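Local coordinates for orotidine 5'-phosphate decarboxylase (Pyrococcus horikoshii, PDB 2CZD), which probably catalyses the decarboxylation of orotidine 5'-monophosphate to UMP, the last step of de novo UMP biosynthesis, at residues E53-A61 and V74-H85. Residues are numbered along the deposited sequence; the frame is centred on the assembly and turned at random.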
loop_
_atom_site.group_PDB
_atom_site.type_symbol
_atom_site.label_atom_id
_atom_site.label_comp_id
_atom_site.label_asym_id
_atom_site.label_seq_id
_atom_site.Cartn_x
_atom_site.Cartn_y
_atom_site.Cartn_z
ATOM N N GLU B 53 -9.400 -2.392 -20.234
ATOM C CA GLU B 53 -8.160 -2.047 -19.529
ATOM C C GLU B 53 -8.378 -2.043 -18.025
ATOM O O GLU B 53 -9.453 -1.692 -17.543
ATOM C CB GLU B 53 -7.636 -0.686 -19.995
ATOM C CG GLU B 53 -6.896 -0.779 -21.332
ATOM C CD GLU B 53 -6.318 0.538 -21.790
ATOM O OE1 GLU B 53 -5.629 0.533 -22.833
ATOM O OE2 GLU B 53 -6.544 1.574 -21.128
ATOM N N ILE B 54 -7.340 -2.434 -17.287
ATOM C CA ILE B 54 -7.422 -2.518 -15.832
ATOM C C ILE B 54 -6.464 -1.626 -15.069
ATOM O O ILE B 54 -5.272 -1.556 -15.384
ATOM C CB ILE B 54 -7.183 -3.983 -15.368
ATOM C CG1 ILE B 54 -8.272 -4.891 -15.954
ATOM C CG2 ILE B 54 -7.190 -4.072 -13.846
ATOM C CD1 ILE B 54 -7.991 -6.364 -15.754
ATOM N N ILE B 55 -7.010 -0.909 -14.096
ATOM C CA ILE B 55 -6.200 -0.090 -13.209
ATOM C C ILE B 55 -6.146 -0.810 -11.862
ATOM O O ILE B 55 -7.189 -1.150 -11.295
ATOM C CB ILE B 55 -6.824 1.292 -12.943
ATOM C CG1 ILE B 55 -6.870 2.106 -14.226
ATOM C CG2 ILE B 55 -5.980 2.058 -11.878
ATOM C CD1 ILE B 55 -7.795 3.355 -14.113
ATOM N N ALA B 56 -4.944 -1.044 -11.337
ATOM C CA ALA B 56 -4.803 -1.666 -10.019
ATOM C C ALA B 56 -4.561 -0.519 -9.032
ATOM O O ALA B 56 -3.472 0.084 -9.015
ATOM C CB ALA B 56 -3.630 -2.662 -10.009
ATOM N N ASP B 57 -5.599 -0.204 -8.259
ATOM C CA ASP B 57 -5.590 0.894 -7.293
ATOM C C ASP B 57 -4.930 0.371 -6.027
ATOM O O ASP B 57 -5.597 0.062 -5.032
ATOM C CB ASP B 57 -7.035 1.346 -7.012
ATOM C CG ASP B 57 -7.099 2.613 -6.185
ATOM O OD1 ASP B 57 -6.048 3.039 -5.671
ATOM O OD2 ASP B 57 -8.201 3.182 -6.030
ATOM N N LEU B 58 -3.610 0.256 -6.092
ATOM C CA LEU B 58 -2.856 -0.256 -4.942
ATOM C C LEU B 58 -2.276 0.831 -4.043
ATOM O O LEU B 58 -2.025 0.575 -2.863
ATOM C CB LEU B 58 -1.716 -1.148 -5.424
ATOM C CG LEU B 58 -2.104 -2.190 -6.472
ATOM C CD1 LEU B 58 -0.874 -3.054 -6.790
ATOM C CD2 LEU B 58 -3.249 -3.048 -5.957
ATOM N N LYS B 59 -2.089 2.034 -4.591
ATOM C CA LYS B 59 -1.477 3.161 -3.863
ATOM C C LYS B 59 -0.183 2.666 -3.233
ATOM O O LYS B 59 0.054 2.804 -2.023
ATOM C CB LYS B 59 -2.427 3.736 -2.811
ATOM C CG LYS B 59 -3.664 4.376 -3.439
ATOM C CD LYS B 59 -4.462 5.219 -2.439
ATOM C CE LYS B 59 -5.746 5.814 -3.047
ATOM N NZ LYS B 59 -6.737 4.754 -3.446
ATOM N N LEU B 60 0.663 2.088 -4.085
ATOM C CA LEU B 60 1.932 1.531 -3.609
ATOM C C LEU B 60 2.758 2.600 -2.907
ATOM O O LEU B 60 2.895 3.735 -3.396
ATOM C CB LEU B 60 2.736 0.904 -4.748
ATOM C CG LEU B 60 2.107 -0.350 -5.388
ATOM C CD1 LEU B 60 3.088 -0.886 -6.453
ATOM C CD2 LEU B 60 1.763 -1.412 -4.330
ATOM N N ALA B 61 3.311 2.208 -1.762
ATOM C CA ALA B 61 4.070 3.123 -0.911
ATOM C C ALA B 61 5.202 2.375 -0.201
ATOM O O ALA B 61 5.527 2.638 0.962
ATOM C CB ALA B 61 3.113 3.734 0.118
ATOM N N VAL B 74 1.553 -7.827 -10.483
ATOM C CA VAL B 74 0.276 -7.239 -10.879
ATOM C C VAL B 74 0.201 -6.888 -12.372
ATOM O O VAL B 74 -0.808 -7.184 -13.016
ATOM C CB VAL B 74 -0.010 -6.017 -9.965
ATOM C CG1 VAL B 74 -1.273 -5.308 -10.378
ATOM C CG2 VAL B 74 -0.163 -6.508 -8.531
ATOM N N PHE B 75 1.239 -6.275 -12.938
ATOM C CA PHE B 75 1.222 -6.007 -14.387
ATOM C C PHE B 75 1.248 -7.377 -15.060
ATOM O O PHE B 75 0.618 -7.590 -16.103
ATOM C CB PHE B 75 2.455 -5.216 -14.829
ATOM C CG PHE B 75 2.385 -3.738 -14.505
ATOM C CD1 PHE B 75 1.318 -2.952 -14.953
ATOM C CD2 PHE B 75 3.419 -3.120 -13.816
ATOM C CE1 PHE B 75 1.299 -1.561 -14.714
ATOM C CE2 PHE B 75 3.405 -1.750 -13.574
ATOM C CZ PHE B 75 2.346 -0.966 -14.023
ATOM N N GLY B 76 1.975 -8.305 -14.441
ATOM C CA GLY B 76 2.078 -9.664 -14.954
ATOM C C GLY B 76 0.743 -10.386 -15.068
ATOM O O GLY B 76 0.518 -11.180 -15.991
ATOM N N ALA B 77 -0.156 -10.093 -14.137
ATOM C CA ALA B 77 -1.483 -10.701 -14.115
ATOM C C ALA B 77 -2.442 -10.036 -15.093
ATOM O O ALA B 77 -3.542 -10.536 -15.316
ATOM C CB ALA B 77 -2.053 -10.649 -12.690
ATOM N N GLY B 78 -2.037 -8.903 -15.667
ATOM C CA GLY B 78 -2.898 -8.251 -16.631
ATOM C C GLY B 78 -3.231 -6.792 -16.397
ATOM O O GLY B 78 -3.931 -6.190 -17.217
ATOM N N ALA B 79 -2.766 -6.209 -15.293
ATOM C CA ALA B 79 -3.047 -4.792 -15.064
ATOM C C ALA B 79 -2.383 -3.950 -16.131
ATOM O O ALA B 79 -1.275 -4.258 -16.581
ATOM C CB ALA B 79 -2.529 -4.335 -13.673
ATOM N N ASP B 80 -3.066 -2.882 -16.530
ATOM C CA ASP B 80 -2.533 -1.950 -17.506
ATOM C C ASP B 80 -1.948 -0.722 -16.821
ATOM O O ASP B 80 -1.075 -0.066 -17.377
ATOM C CB ASP B 80 -3.627 -1.526 -18.483
ATOM C CG ASP B 80 -4.090 -2.673 -19.332
ATOM O OD1 ASP B 80 -3.334 -3.083 -20.250
ATOM O OD2 ASP B 80 -5.197 -3.168 -19.063
ATOM N N TYR B 81 -2.442 -0.406 -15.622
ATOM C CA TYR B 81 -1.943 0.754 -14.873
ATOM C C TYR B 81 -1.914 0.427 -13.399
ATOM O O TYR B 81 -2.759 -0.315 -12.909
ATOM C CB TYR B 81 -2.849 1.996 -15.013
ATOM C CG TYR B 81 -3.230 2.356 -16.419
ATOM C CD1 TYR B 81 -4.321 1.738 -17.032
ATOM C CD2 TYR B 81 -2.484 3.276 -17.151
ATOM C CE1 TYR B 81 -4.659 2.033 -18.355
ATOM C CE2 TYR B 81 -2.814 3.576 -18.485
ATOM C CZ TYR B 81 -3.899 2.942 -19.069
ATOM O OH TYR B 81 -4.187 3.183 -20.396
ATOM N N VAL B 82 -0.948 0.999 -12.682
ATOM C CA VAL B 82 -0.893 0.803 -11.242
ATOM C C VAL B 82 -0.870 2.183 -10.607
ATOM O O VAL B 82 -0.112 3.060 -11.050
ATOM C CB VAL B 82 0.404 0.042 -10.808
ATOM C CG1 VAL B 82 0.566 0.109 -9.299
ATOM C CG2 VAL B 82 0.327 -1.425 -11.248
ATOM N N ILE B 83 -1.728 2.386 -9.601
ATOM C CA ILE B 83 -1.744 3.654 -8.859
ATOM C C ILE B 83 -0.661 3.596 -7.776
ATOM O O ILE B 83 -0.609 2.656 -6.972
ATOM C CB ILE B 83 -3.128 3.913 -8.236
ATOM C CG1 ILE B 83 -4.129 4.110 -9.375
ATOM C CG2 ILE B 83 -3.106 5.170 -7.322
ATOM C CD1 ILE B 83 -5.598 4.331 -8.933
ATOM N N VAL B 84 0.194 4.616 -7.755
ATOM C CA VAL B 84 1.304 4.675 -6.814
ATOM C C VAL B 84 1.338 6.016 -6.107
ATOM O O VAL B 84 0.936 7.043 -6.672
ATOM C CB VAL B 84 2.654 4.483 -7.554
ATOM C CG1 VAL B 84 2.669 3.157 -8.275
ATOM C CG2 VAL B 84 2.866 5.637 -8.536
ATOM N N HIS B 85 1.782 6.013 -4.856
ATOM C CA HIS B 85 1.911 7.274 -4.115
ATOM C C HIS B 85 3.165 8.000 -4.584
ATOM O O HIS B 85 4.097 7.388 -5.113
ATOM C CB HIS B 85 2.077 7.019 -2.613
ATOM C CG HIS B 85 0.793 7.046 -1.845
ATOM N ND1 HIS B 85 0.075 8.204 -1.637
ATOM C CD2 HIS B 85 0.107 6.054 -1.218
ATOM C CE1 HIS B 85 -0.998 7.928 -0.916
ATOM N NE2 HIS B 85 -1.003 6.628 -0.647
#
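With CG anti to its own carbonyl carbon (chi1 -79°) and the chain extended beyond it, Glu53 carries OE2 to the ring edge of Tyr81, whose CG is likewise anti to the carbonyl carbon (chi1 -49°). Tyr81 OH donates to Glu53 OE2 over 2.9 Å, arriving from above the carboxylate plane. The pair links two neighbouring parallel strands of the TIM barrel, 53-60 and 81-85, joined through helix 64-76 as a beta-alpha-beta unit. A lysine here takes away the carboxylate and would probably leave the Tyr81 hydroxyl without a mate and its ring less firmly held. Asp80 receives Ile54 N on the anti lone pair of OD2, an oxygen also salt-bridged to Lys47, while Ile54 O accepts from both Asp80 N and Tyr81 N. Bonds from Ala56 N to Tyr81 O (2.8 Å) and from Ile83 N to Ala56 O continue the ladder until a beta bulge shifts the register by two before Leu60. On the helix side, Ala56 CB packs on Val74 CG1 (3.6 Å), and Leu58 meets Val74 tip to tip. Ile83 faces the barrel interior, its CD1 3.5 Å from Asp57 OD1. That carboxylate binds Lys59, the probable proton donor, and Lys29, both substrate-binding residues; Lys59 NZ also pairs with Asp62 of the second subunit. Within the bulge, Lys59 O lies at the His85 ring edge, 3.3 Å from CD2.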